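Local atomic coordinates of hydrogenase (NiFe) small subunit HydA (PDB entry 3MYR), a protein that probably forms, with a large subunit, a hydrogenase that oxidises molecular hydrogen, passing electrons along its three iron-sulfur clusters to an acceptor. Residues T15-P27 against P148-H160. Residues are numbered along the deposited sequence; the frame is centred on the assembly and turned at random.
Sequences TGCTESLTRAHAP and PPIPMVITGVIAH. With SF4 (iron/sulfur cluster), chain I.
Ser-20 turns its hydroxyl opposite its own backbone N (chi1 -178°), and from there OG reaches Pro-149 O at 2.7 Å, donating nearly along the C=O axis. Ile-154, with CG1 beside its backbone N (chi1 -53°), sends CD1 to the same serine, 3.6 Å from OG, while the Pro-151 ring lies against the carbonyl, its CB 3.2 Å from Ser-20 O. With an alanine here, Pro-149 O would probably lose this donor at a buried spot, and the loop leading into helix 151-164 would be less firmly tied to helix 16-23. The axes of helices 16-23 and 151-160 cross at -79°, in the flavodoxin-like domain of the small subunit, where each follows a cluster-binding loop. Cys-17 SG binds FE2 of the [4Fe-4S] cluster at 2.3 Å and also touches Pro-149 CD; Pro-148, after a cis peptide bond, sets its CB against both Gly-16 O and cluster sulfur S3. Cys-14, Cys-113 and Cys-147 complete the ligation. Farther along, Thr-155 CG2 presses tightly on Ala-24 CB (3.3 Å) and meets Leu-21 CD1, which also packs crosswise on Ile-154 CG2. Pro-27 slides past Thr-155, CD to CB 3.7 Å, and Met-152 SD lies 3.4 Å from Ala-26 O. One water takes a hydrogen bond from Thr-155 OG1 and donates to Ala-26 O and Met-152 O, joining the segments at this end.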
loop_
_atom_site.group_PDB
_atom_site.type_symbol
_atom_site.label_atom_id
_atom_site.label_comp_id
_atom_site.label_asym_id
_atom_site.label_seq_id
_atom_site.Cartn_x
_atom_site.Cartn_y
_atom_site.Cartn_z
ATOM N N THR A 15 -3.940 -2.861 4.985
ATOM C CA THR A 15 -2.663 -3.599 4.931
ATOM C C THR A 15 -1.531 -2.810 5.642
ATOM O O THR A 15 -0.421 -3.302 5.798
ATOM C CB THR A 15 -2.290 -4.159 3.491
ATOM O OG1 THR A 15 -3.420 -4.885 2.930
ATOM C CG2 THR A 15 -1.034 -5.154 3.528
ATOM N N GLY A 16 -1.845 -1.627 6.156
ATOM C CA GLY A 16 -0.941 -0.929 7.087
ATOM C C GLY A 16 -0.419 -1.755 8.244
ATOM O O GLY A 16 0.772 -1.602 8.642
ATOM N N CYS A 17 -1.257 -2.640 8.793
ATOM C CA CYS A 17 -0.811 -3.382 9.955
ATOM C C CYS A 17 0.209 -4.425 9.570
ATOM O O CYS A 17 1.161 -4.681 10.315
ATOM C CB CYS A 17 -2.030 -3.987 10.749
ATOM S SG CYS A 17 -3.121 -2.666 11.414
ATOM N N THR A 18 0.020 -5.084 8.416
ATOM C CA THR A 18 1.051 -6.002 7.954
ATOM C C THR A 18 2.354 -5.267 7.590
ATOM O O THR A 18 3.444 -5.724 7.916
ATOM C CB THR A 18 0.511 -6.823 6.683
ATOM O OG1 THR A 18 -0.385 -7.811 7.204
ATOM C CG2 THR A 18 1.698 -7.487 5.924
ATOM N N GLU A 19 2.233 -4.086 6.952
ATOM C CA GLU A 19 3.442 -3.347 6.594
ATOM C C GLU A 19 4.149 -3.023 7.883
ATOM O O GLU A 19 5.352 -3.103 7.939
ATOM C CB GLU A 19 3.159 -2.036 5.821
ATOM C CG GLU A 19 2.663 -2.359 4.417
ATOM C CD GLU A 19 3.793 -2.659 3.420
ATOM O OE1 GLU A 19 3.433 -2.945 2.263
ATOM O OE2 GLU A 19 5.016 -2.540 3.699
ATOM N N SER A 20 3.393 -2.603 8.895
ATOM C CA SER A 20 4.010 -2.208 10.161
ATOM C C SER A 20 4.833 -3.406 10.711
ATOM O O SER A 20 6.006 -3.287 11.098
ATOM C CB SER A 20 2.935 -1.818 11.191
ATOM O OG SER A 20 3.578 -1.413 12.374
ATOM N N LEU A 21 4.206 -4.571 10.757
ATOM C CA LEU A 21 4.886 -5.803 11.197
ATOM C C LEU A 21 6.223 -6.009 10.461
ATOM O O LEU A 21 7.205 -6.415 11.068
ATOM C CB LEU A 21 3.984 -7.028 10.904
ATOM C CG LEU A 21 4.603 -8.430 11.125
ATOM C CD1 LEU A 21 5.004 -8.719 12.577
ATOM C CD2 LEU A 21 3.652 -9.545 10.555
ATOM N N THR A 22 6.249 -5.785 9.141
ATOM C CA THR A 22 7.539 -5.930 8.380
ATOM C C THR A 22 8.552 -4.857 8.743
ATOM O O THR A 22 9.742 -5.042 8.508
ATOM C CB THR A 22 7.384 -5.859 6.811
ATOM O OG1 THR A 22 7.155 -4.490 6.443
ATOM C CG2 THR A 22 6.240 -6.731 6.310
ATOM N N ARG A 23 8.105 -3.761 9.370
ATOM C CA ARG A 23 9.094 -2.746 9.796
ATOM C C ARG A 23 9.904 -3.101 11.033
ATOM O O ARG A 23 10.950 -2.469 11.287
ATOM C CB ARG A 23 8.457 -1.347 10.025
ATOM C CG ARG A 23 7.695 -0.802 8.790
ATOM C CD ARG A 23 8.580 -0.581 7.526
ATOM N NE ARG A 23 7.682 0.098 6.574
ATOM C CZ ARG A 23 6.859 -0.464 5.714
ATOM N NH1 ARG A 23 6.985 -1.761 5.343
ATOM N NH2 ARG A 23 5.928 0.320 5.158
ATOM N N ALA A 24 9.398 -4.026 11.845
ATOM C CA ALA A 24 9.937 -4.236 13.184
ATOM C C ALA A 24 11.386 -4.722 13.098
ATOM O O ALA A 24 11.685 -5.716 12.378
ATOM C CB ALA A 24 9.072 -5.288 13.970
ATOM N N HIS A 25 12.248 -4.115 13.909
ATOM C CA HIS A 25 13.682 -4.419 13.851
ATOM C C HIS A 25 14.036 -5.577 14.771
ATOM O O HIS A 25 15.065 -6.188 14.583
ATOM C CB HIS A 25 14.454 -3.136 14.224
ATOM C CG HIS A 25 15.947 -3.234 14.118
ATOM N ND1 HIS A 25 16.621 -3.228 12.895
ATOM C CD2 HIS A 25 16.920 -3.263 15.079
ATOM C CE1 HIS A 25 17.935 -3.328 13.111
ATOM N NE2 HIS A 25 18.142 -3.336 14.423
ATOM N N ALA A 26 13.222 -5.883 15.794
ATOM C CA ALA A 26 13.553 -7.027 16.722
ATOM C C ALA A 26 12.325 -7.464 17.444
ATOM O O ALA A 26 11.712 -6.655 18.109
ATOM C CB ALA A 26 14.572 -6.652 17.817
ATOM N N PRO A 27 11.974 -8.744 17.340
ATOM C CA PRO A 27 12.543 -9.710 16.409
ATOM C C PRO A 27 12.024 -9.371 14.990
ATOM O O PRO A 27 10.918 -8.817 14.861
ATOM C CB PRO A 27 11.946 -11.040 16.900
ATOM C CG PRO A 27 10.627 -10.640 17.475
ATOM C CD PRO A 27 10.878 -9.305 18.152
ATOM N N PRO A 148 -1.200 2.421 11.846
ATOM C CA PRO A 148 -1.198 1.067 12.456
ATOM C C PRO A 148 -0.476 1.179 13.821
ATOM O O PRO A 148 0.015 2.261 14.169
ATOM C CB PRO A 148 -0.372 0.238 11.468
ATOM C CG PRO A 148 0.661 1.276 10.883
ATOM C CD PRO A 148 -0.031 2.652 10.967
ATOM N N PRO A 149 -0.487 0.115 14.620
ATOM C CA PRO A 149 0.293 0.052 15.846
ATOM C C PRO A 149 1.773 0.191 15.463
ATOM O O PRO A 149 2.194 -0.162 14.355
ATOM C CB PRO A 149 0.044 -1.439 16.357
ATOM C CG PRO A 149 -1.299 -1.858 15.624
ATOM C CD PRO A 149 -1.101 -1.190 14.279
ATOM N N ILE A 150 2.560 0.582 16.433
ATOM C CA ILE A 150 4.031 0.600 16.309
ATOM C C ILE A 150 4.629 -0.759 15.965
ATOM O O ILE A 150 4.315 -1.749 16.587
ATOM C CB ILE A 150 4.636 1.118 17.590
ATOM C CG1 ILE A 150 4.111 2.576 17.835
ATOM C CG2 ILE A 150 6.191 1.219 17.470
ATOM C CD1 ILE A 150 4.412 3.064 19.373
ATOM N N PRO A 151 5.619 -0.785 15.052
ATOM C CA PRO A 151 6.051 -2.130 14.586
ATOM C C PRO A 151 6.536 -2.966 15.746
ATOM O O PRO A 151 6.182 -4.163 15.804
ATOM C CB PRO A 151 7.251 -1.805 13.679
ATOM C CG PRO A 151 6.800 -0.469 13.001
ATOM C CD PRO A 151 6.009 0.291 14.132
ATOM N N MET A 152 7.382 -2.372 16.626
ATOM C CA MET A 152 7.932 -3.172 17.720
ATOM C C MET A 152 6.976 -3.367 18.878
ATOM O O MET A 152 7.227 -4.221 19.719
ATOM C CB MET A 152 9.277 -2.640 18.168
ATOM C CG MET A 152 10.293 -3.250 17.141
ATOM S SD MET A 152 11.913 -3.255 17.764
ATOM C CE MET A 152 12.324 -1.496 17.759
ATOM N N VAL A 153 5.784 -2.740 18.815
ATOM C CA VAL A 153 4.685 -3.164 19.711
ATOM C C VAL A 153 4.077 -4.446 19.207
ATOM O O VAL A 153 3.786 -5.361 19.990
ATOM C CB VAL A 153 3.628 -2.056 19.870
ATOM C CG1 VAL A 153 2.351 -2.602 20.536
ATOM C CG2 VAL A 153 4.236 -0.894 20.661
ATOM N N ILE A 154 3.816 -4.531 17.907
ATOM C CA ILE A 154 3.291 -5.800 17.347
ATOM C C ILE A 154 4.227 -6.974 17.664
ATOM O O ILE A 154 3.797 -7.958 18.211
ATOM C CB ILE A 154 3.031 -5.709 15.863
ATOM C CG1 ILE A 154 2.125 -4.501 15.594
ATOM C CG2 ILE A 154 2.328 -6.994 15.313
ATOM C CD1 ILE A 154 2.032 -4.167 14.084
ATOM N N THR A 155 5.511 -6.872 17.338
ATOM C CA THR A 155 6.376 -8.018 17.580
ATOM C C THR A 155 6.668 -8.157 19.096
ATOM O O THR A 155 6.959 -9.228 19.547
ATOM C CB THR A 155 7.718 -7.886 16.791
ATOM O OG1 THR A 155 8.304 -6.604 17.085
ATOM C CG2 THR A 155 7.464 -7.899 15.290
ATOM N N GLY A 156 6.676 -7.058 19.832
ATOM C CA GLY A 156 6.766 -7.071 21.297
ATOM C C GLY A 156 5.698 -7.939 21.996
ATOM O O GLY A 156 6.004 -8.712 22.910
ATOM N N VAL A 157 4.463 -7.806 21.550
ATOM C CA VAL A 157 3.370 -8.589 22.067
ATOM C C VAL A 157 3.576 -10.031 21.674
ATOM O O VAL A 157 3.403 -10.941 22.494
ATOM C CB VAL A 157 2.043 -8.106 21.467
ATOM C CG1 VAL A 157 0.869 -9.089 21.838
ATOM C CG2 VAL A 157 1.673 -6.737 22.082
ATOM N N ILE A 158 3.938 -10.265 20.425
ATOM C CA ILE A 158 4.171 -11.619 19.998
ATOM C C ILE A 158 5.327 -12.247 20.771
ATOM O O ILE A 158 5.204 -13.383 21.211
ATOM C CB ILE A 158 4.430 -11.690 18.472
ATOM C CG1 ILE A 158 3.153 -11.298 17.728
ATOM C CG2 ILE A 158 4.906 -13.108 18.065
ATOM C CD1 ILE A 158 3.392 -11.020 16.209
ATOM N N ALA A 159 6.425 -11.506 20.948
ATOM C CA ALA A 159 7.592 -12.074 21.646
ATOM C C ALA A 159 7.232 -12.348 23.126
ATOM O O ALA A 159 7.710 -13.293 23.701
ATOM C CB ALA A 159 8.778 -11.097 21.605
ATOM N N HIS A 160 6.432 -11.465 23.742
ATOM C CA HIS A 160 5.993 -11.690 25.115
ATOM C C HIS A 160 5.305 -13.080 25.230
ATOM O O HIS A 160 5.597 -13.882 26.135
ATOM C CB HIS A 160 5.019 -10.591 25.492
ATOM C CG HIS A 160 4.676 -10.550 26.950
ATOM N ND1 HIS A 160 4.075 -11.609 27.610
ATOM C CD2 HIS A 160 4.724 -9.530 27.839
ATOM C CE1 HIS A 160 3.938 -11.296 28.887
ATOM N NE2 HIS A 160 4.288 -10.030 29.045
HETATM FE FE1 SF4 I . -5.252 1.645 10.311
HETATM FE FE2 SF4 I . -4.426 -1.016 10.471
HETATM FE FE3 SF4 I . -7.156 -0.354 10.179
HETATM FE FE4 SF4 I . -5.010 0.054 8.141
HETATM S S1 SF4 I . -5.984 -2.009 8.978
HETATM S S2 SF4 I . -6.806 1.289 8.680
HETATM S S3 SF4 I . -3.357 0.828 9.507
HETATM S S4 SF4 I . -5.827 0.176 11.926
HETATM O O HOH W 1 9.655 -6.231 19.903
#